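Local coordinates for bartonella effector protein (Bep) substrate of VirB T4SS (Bartonella sp. AR 15-3, PDB 4M16), which probably transfers AMP from ATP to tyrosine or threonine hydroxyls of target proteins through its N-terminal Fic domain, the part present here, at residues L21-K24 with L25-G29; I139-T142 with V143-F146. All coordinates share one frame; numbering follows the deposited sequence.

Contact 1: L21-K24 with L25-G29; sequences LKNK and LGIMG
Asn23 reaches round the type I beta turn that runs from Asn23 to Gly26 and meets Ile27 just beyond it, its amide set inside the bend. With chi1 at 63° the amide folds in over the chain that follows. OD1 accepts the backbone N-H of Ile27 at 3.0 Å from Ile27 N and, weakly, that of Leu25; the Ile27 donor is tilted only 15° from the plane of the side-chain carbonyl. ND2 is the donor of the pair. It gives one hydrogen to Ile27 O (2.9 Å from ND2) and another to Leu21 O, also 2.9 Å from ND2, and both acceptors lie in the amide plane. The second bond is nearly straight, with 172° at the hydrogen. The turn itself is closed by Gly26 N on Asn23 O at 3.2 Å. Gly26 has a positive phi, which favours glycine. Beside the amide, CB of Leu25 comes to 3.4 Å from Asn23 OD1, while CB of Ile27 lies near the same oxygen. The Lys24 chain sets off away from the turn, and its NZ bonds to Gly71 O. The buried amide is thus held at both ends, its rotation fixed by bonds from OD1 and ND2, and it pins the loop on both sides of the turn just before helix 30-48.

Contact 2: I139-T142 with V143-F146; sequences IEET and VKLF
A salt-bridge network on one turn of helix 135-152 gathers Glu141 and Glu140 around the ammonium of Lys144. NZ stands 3.0 Å from Glu141 OE2, on its syn side and 33° out of the carboxylate plane. In one of two modelled conformers, Glu140 adds OE2 at 2.9 Å from Lys144 NZ, met on the anti side, while its OE1 bonds to His204 of helix 200-214; this arm is less certain. Lys144 bends at chi3 (-69°), which folds its end back over the preceding turn and leaves CE 3.5 Å from Glu140 O. Glu140 passes across the lysine, whereas Glu141 lies alongside it, pointing the same way. The shared ammonium probably offsets the repulsion between the two carboxylates. Helix 135-152 belongs to the helical Fic fold and runs straight into an HPFRAGN stretch that resembles the Fic signature. Its i to i+4 backbone bonds run through the segment, including Val143 N to Ile139 O and Phe146 N to Thr142 O, the latter 2.7 Å. The buried side is largely apolar. Ile139 CG2 rests 4.1 Å from Val143 CG2. Phe146, its CG anti to the backbone N (chi1 -172°), carries its ring out of the turn to meet Phe167 and Phe211 edge-to-face, joining helix 135-152 to helices 159-174 and 200-214.

How the contacts relate
From the N terminus the chain passes helix 8-11 and reaches contact 1, a tight turn that closes no long loop and delivers the chain into helix 30-48. Helix 59-70, the small hairpin of strands 85-86 and 92-93 and helix 110-126 follow before contact 2, one turn within helix 135-152. The contacts lie in series, neither nesting nor crossing, on opposite sides of the chain's centre. The centres of contact 1 and contact 2 are about 36 Å apart. The nearest atoms of contact 1 and contact 2 are about 19 Å apart. Contact 1 shapes a surface loop that Lys22 joins to the hairpin region through Asp89; contact 2 sits in the buried helical bundle, against helices 110-126, 159-174 and 200-214.

Contact 1: L21-K24 with L25-G29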
ATOM      1  N   LEU A  21      -0.357  18.529  -0.720  1.00 20.07           N
ATOM      2  CA  LEU A  21       0.489  18.024   0.360  1.00 19.13           C
ATOM      3  C   LEU A  21       1.818  18.779   0.429  1.00 19.17           C
ATOM      4  O   LEU A  21       2.532  18.896  -0.590  1.00 19.87           O
ATOM      5  CB  LEU A  21       0.729  16.531   0.184  1.00 19.43           C
ATOM      6  CG  LEU A  21      -0.447  15.576   0.409  1.00 20.02           C
ATOM      7  CD1 LEU A  21      -0.046  14.202  -0.097  1.00 21.46           C
ATOM      8  CD2 LEU A  21      -0.879  15.546   1.886  1.00 19.91           C
ATOM      9  N   LYS A  22       2.160  19.278   1.620  1.00 18.44           N
ATOM     10  CA  LYS A  22       3.494  19.872   1.876  1.00 19.17           C
ATOM     11  C   LYS A  22       4.555  18.905   1.357  1.00 18.27           C
ATOM     12  O   LYS A  22       4.498  17.708   1.662  1.00 18.55           O
ATOM     13  CB  LYS A  22       3.721  20.116   3.385  1.00 19.47           C
ATOM     14  CG  LYS A  22       2.983  21.343   3.934  1.00 21.11           C
ATOM     15  CD  LYS A  22       3.077  21.423   5.431  1.00 21.81           C
ATOM     16  CE  LYS A  22       2.142  22.491   5.987  1.00 23.40           C
ATOM     17  NZ  LYS A  22       2.418  22.684   7.436  1.00 24.27           N
ATOM     18  N   ASN A  23       5.501  19.414   0.584  1.00 17.83           N
ATOM     19  CA  ASN A  23       6.520  18.563   0.002  1.00 18.06           C
ATOM     20  C   ASN A  23       7.914  19.200  -0.075  1.00 18.67           C
ATOM     21  O   ASN A  23       8.112  20.434   0.007  1.00 17.47           O
ATOM     22  CB  ASN A  23       6.091  18.028  -1.345  1.00 18.35           C
ATOM     23  CG  ASN A  23       5.878  19.134  -2.355  1.00 18.46           C
ATOM     24  OD1 ASN A  23       6.812  19.512  -3.066  1.00 18.77           O
ATOM     25  ND2 ASN A  23       4.667  19.634  -2.432  1.00 18.13           N
ATOM     26  N   LYS A  24       8.896  18.316  -0.196  1.00 19.27           N
ATOM     27  CA  LYS A  24      10.265  18.736  -0.130  1.00 21.17           C
ATOM     28  C   LYS A  24      10.633  19.509  -1.400  1.00 22.01           C
ATOM     29  O   LYS A  24      11.595  20.248  -1.377  1.00 22.13           O
ATOM     30  CB  LYS A  24      11.205  17.553   0.093  1.00 22.09           C
ATOM     31  CG  LYS A  24      11.102  17.024   1.512  1.00 22.15           C
ATOM     32  CD  LYS A  24      11.695  15.641   1.682  1.00 24.37           C
ATOM     33  CE  LYS A  24      13.170  15.664   1.428  1.00 25.55           C
ATOM     34  NZ  LYS A  24      13.659  14.281   1.736  1.00 29.60           N
ATOM     35  N   LEU A  25       9.868  19.355  -2.485  1.00 21.73           N
ATOM     36  CA  LEU A  25      10.179  20.052  -3.731  1.00 23.10           C
ATOM     37  C   LEU A  25       9.565  21.440  -3.768  1.00 22.91           C
ATOM     38  O   LEU A  25       9.824  22.206  -4.679  1.00 23.16           O
ATOM     39  CB  LEU A  25       9.696  19.189  -4.904  1.00 25.14           C
ATOM     40  CG  LEU A  25      10.295  17.779  -4.924  1.00 26.48           C
ATOM     41  CD1 LEU A  25       9.610  16.960  -5.975  1.00 27.37           C
ATOM     42  CD2 LEU A  25      11.802  17.829  -5.165  1.00 27.88           C
ATOM     43  N   GLY A  26       8.706  21.786  -2.800  1.00 22.29           N
ATOM     44  CA  GLY A  26       8.089  23.111  -2.805  1.00 22.50           C
ATOM     45  C   GLY A  26       7.111  23.271  -3.951  1.00 23.11           C
ATOM     46  O   GLY A  26       6.825  24.387  -4.397  1.00 23.94           O
ATOM     47  N   ILE A  27       6.596  22.146  -4.437  1.00 21.34           N
ATOM     48  CA  ILE A  27       5.606  22.160  -5.505  1.00 22.27           C
ATOM     49  C   ILE A  27       4.190  22.466  -4.972  1.00 22.41           C
ATOM     50  O   ILE A  27       3.630  21.686  -4.209  1.00 21.77           O
ATOM     51  CB  ILE A  27       5.606  20.826  -6.284  1.00 23.02           C
ATOM     52  CG1 ILE A  27       6.952  20.579  -6.988  1.00 24.05           C
ATOM     53  CG2 ILE A  27       4.525  20.824  -7.347  1.00 23.42           C
ATOM     54  CD1 ILE A  27       7.094  19.163  -7.531  1.00 24.87           C
ATOM     55  N   MET A  28       3.617  23.604  -5.385  1.00 23.41           N
ATOM     56  CA  MET A  28       2.326  24.085  -4.871  1.00 25.21           C
ATOM     57  C   MET A  28       1.086  23.572  -5.617  1.00 25.15           C
ATOM     58  O   MET A  28      -0.018  23.610  -5.037  1.00 25.05           O
ATOM     59  CB  MET A  28       2.283  25.627  -4.845  1.00 27.78           C
ATOM     60  CG  MET A  28       3.419  26.239  -4.069  1.00 29.17           C
ATOM     61  SD  MET A  28       3.179  25.860  -2.314  1.00 33.05           S
ATOM     62  CE  MET A  28       4.854  25.380  -1.976  1.00 31.83           C
ATOM     63  N   GLY A  29       1.262  23.156  -6.871  1.00 25.94           N
ATOM     64  CA  GLY A  29       0.187  22.629  -7.714  1.00 26.44           C
ATOM     65  C   GLY A  29      -0.105  21.170  -7.428  1.00 25.48           C
ATOM     66  O   GLY A  29       0.826  20.362  -7.402  1.00 24.29           O
TER

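Contact 2: I139-T142 with V143-F146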
ATOM      1  N   ILE A 139      -1.974 -17.953  -3.210  1.00 16.34           N
ATOM      2  CA  ILE A 139      -3.011 -16.984  -3.518  1.00 16.99           C
ATOM      3  C   ILE A 139      -3.975 -16.762  -2.329  1.00 15.98           C
ATOM      4  O   ILE A 139      -4.304 -15.649  -1.986  1.00 15.42           O
ATOM      5  CB  ILE A 139      -3.724 -17.360  -4.821  1.00 18.49           C
ATOM      6  CG1 ILE A 139      -2.790 -17.000  -5.978  1.00 19.62           C
ATOM      7  CG2 ILE A 139      -4.999 -16.556  -4.988  1.00 18.98           C
ATOM      8  CD1 ILE A 139      -3.205 -17.629  -7.273  1.00 21.54           C
ATOM      9  N   GLU A 140      -4.417 -17.829  -1.702  1.00 16.68           N
ATOM     10  CA  GLU A 140      -5.361 -17.708  -0.581  0.50 16.48           C
ATOM     11  C   GLU A 140      -4.749 -16.830   0.498  1.00 15.99           C
ATOM     12  O   GLU A 140      -5.401 -15.955   1.019  1.00 15.50           O
ATOM     13  CB  GLU A 140      -5.723 -19.094  -0.026  0.50 16.73           C
ATOM     14  CG  GLU A 140      -6.414 -19.120   1.324  0.50 16.47           C
ATOM     15  CD  GLU A 140      -7.876 -18.717   1.291  0.50 16.80           C
ATOM     16  OE1 GLU A 140      -8.455 -18.556   0.195  0.50 17.14           O
ATOM     17  OE2 GLU A 140      -8.464 -18.609   2.359  0.50 16.49           O
ATOM     18  N   GLU A 141      -3.475 -17.082   0.854  1.00 15.74           N
ATOM     19  CA  GLU A 141      -2.890 -16.379   1.987  1.00 15.67           C
ATOM     20  C   GLU A 141      -2.541 -14.937   1.623  1.00 14.68           C
ATOM     21  O   GLU A 141      -2.695 -14.040   2.466  1.00 13.98           O
ATOM     22  CB  GLU A 141      -1.648 -17.106   2.510  1.00 16.91           C
ATOM     23  CG  GLU A 141      -1.943 -18.457   3.152  1.00 18.40           C
ATOM     24  CD  GLU A 141      -3.079 -18.376   4.169  1.00 19.87           C
ATOM     25  OE1 GLU A 141      -2.977 -17.555   5.102  1.00 19.79           O
ATOM     26  OE2 GLU A 141      -4.091 -19.141   4.012  1.00 22.38           O
ATOM     27  N   THR A 142      -2.106 -14.711   0.384  1.00 14.27           N
ATOM     28  CA  THR A 142      -1.846 -13.335  -0.052  0.50 14.12           C
ATOM     29  C   THR A 142      -3.111 -12.510  -0.167  1.00 14.46           C
ATOM     30  O   THR A 142      -3.102 -11.335   0.189  1.00 14.89           O
ATOM     31  CB  THR A 142      -1.018 -13.171  -1.358  0.50 13.95           C
ATOM     32  OG1 THR A 142      -1.575 -13.920  -2.438  0.50 13.93           O
ATOM     33  CG2 THR A 142       0.475 -13.538  -1.113  0.50 14.00           C
ATOM     34  N   VAL A 143      -4.194 -13.083  -0.643  1.00 14.92           N
ATOM     35  CA  VAL A 143      -5.472 -12.352  -0.690  1.00 15.27           C
ATOM     36  C   VAL A 143      -5.865 -11.823   0.687  1.00 15.42           C
ATOM     37  O   VAL A 143      -6.161 -10.603   0.847  1.00 15.61           O
ATOM     38  CB  VAL A 143      -6.606 -13.237  -1.226  1.00 15.78           C
ATOM     39  CG1 VAL A 143      -7.967 -12.613  -0.921  1.00 15.97           C
ATOM     40  CG2 VAL A 143      -6.451 -13.498  -2.711  1.00 16.87           C
ATOM     41  N   LYS A 144      -5.774 -12.689   1.703  1.00 15.78           N
ATOM     42  CA  LYS A 144      -6.109 -12.278   3.071  1.00 16.48           C
ATOM     43  C   LYS A 144      -5.156 -11.186   3.643  1.00 16.23           C
ATOM     44  O   LYS A 144      -5.605 -10.160   4.206  1.00 14.57           O
ATOM     45  CB  LYS A 144      -6.165 -13.486   4.016  1.00 17.35           C
ATOM     46  CG  LYS A 144      -7.347 -14.386   3.729  1.00 19.01           C
ATOM     47  CD  LYS A 144      -7.465 -15.603   4.651  1.00 19.75           C
ATOM     48  CE  LYS A 144      -6.352 -16.574   4.378  1.00 20.09           C
ATOM     49  NZ  LYS A 144      -6.735 -17.997   4.664  1.00 21.98           N
ATOM     50  N   LEU A 145      -3.851 -11.428   3.490  1.00 16.11           N
ATOM     51  CA  LEU A 145      -2.838 -10.493   3.946  1.00 16.47           C
ATOM     52  C   LEU A 145      -2.867  -9.158   3.222  1.00 15.59           C
ATOM     53  O   LEU A 145      -2.733  -8.083   3.846  1.00 15.48           O
ATOM     54  CB  LEU A 145      -1.440 -11.143   3.855  1.00 17.54           C
ATOM     55  CG  LEU A 145      -1.002 -11.967   5.060  1.00 19.57           C
ATOM     56  CD1 LEU A 145       0.255 -12.725   4.642  1.00 20.73           C
ATOM     57  CD2 LEU A 145      -0.728 -11.124   6.323  1.00 19.46           C
ATOM     58  N   PHE A 146      -3.044  -9.216   1.904  1.00 14.74           N
ATOM     59  CA  PHE A 146      -3.220  -7.995   1.108  1.00 15.20           C
ATOM     60  C   PHE A 146      -4.479  -7.160   1.444  1.00 15.26           C
ATOM     61  O   PHE A 146      -4.350  -5.938   1.690  1.00 13.86           O
ATOM     62  CB  PHE A 146      -3.131  -8.301  -0.395  1.00 15.58           C
ATOM     63  CG  PHE A 146      -3.114  -7.055  -1.248  1.00 15.52           C
ATOM     64  CD1 PHE A 146      -4.299  -6.453  -1.615  1.00 16.01           C
ATOM     65  CD2 PHE A 146      -1.937  -6.520  -1.688  1.00 15.97           C
ATOM     66  CE1 PHE A 146      -4.296  -5.309  -2.355  1.00 16.90           C
ATOM     67  CE2 PHE A 146      -1.924  -5.346  -2.438  1.00 16.09           C
ATOM     68  CZ  PHE A 146      -3.102  -4.765  -2.809  1.00 16.66           C
TER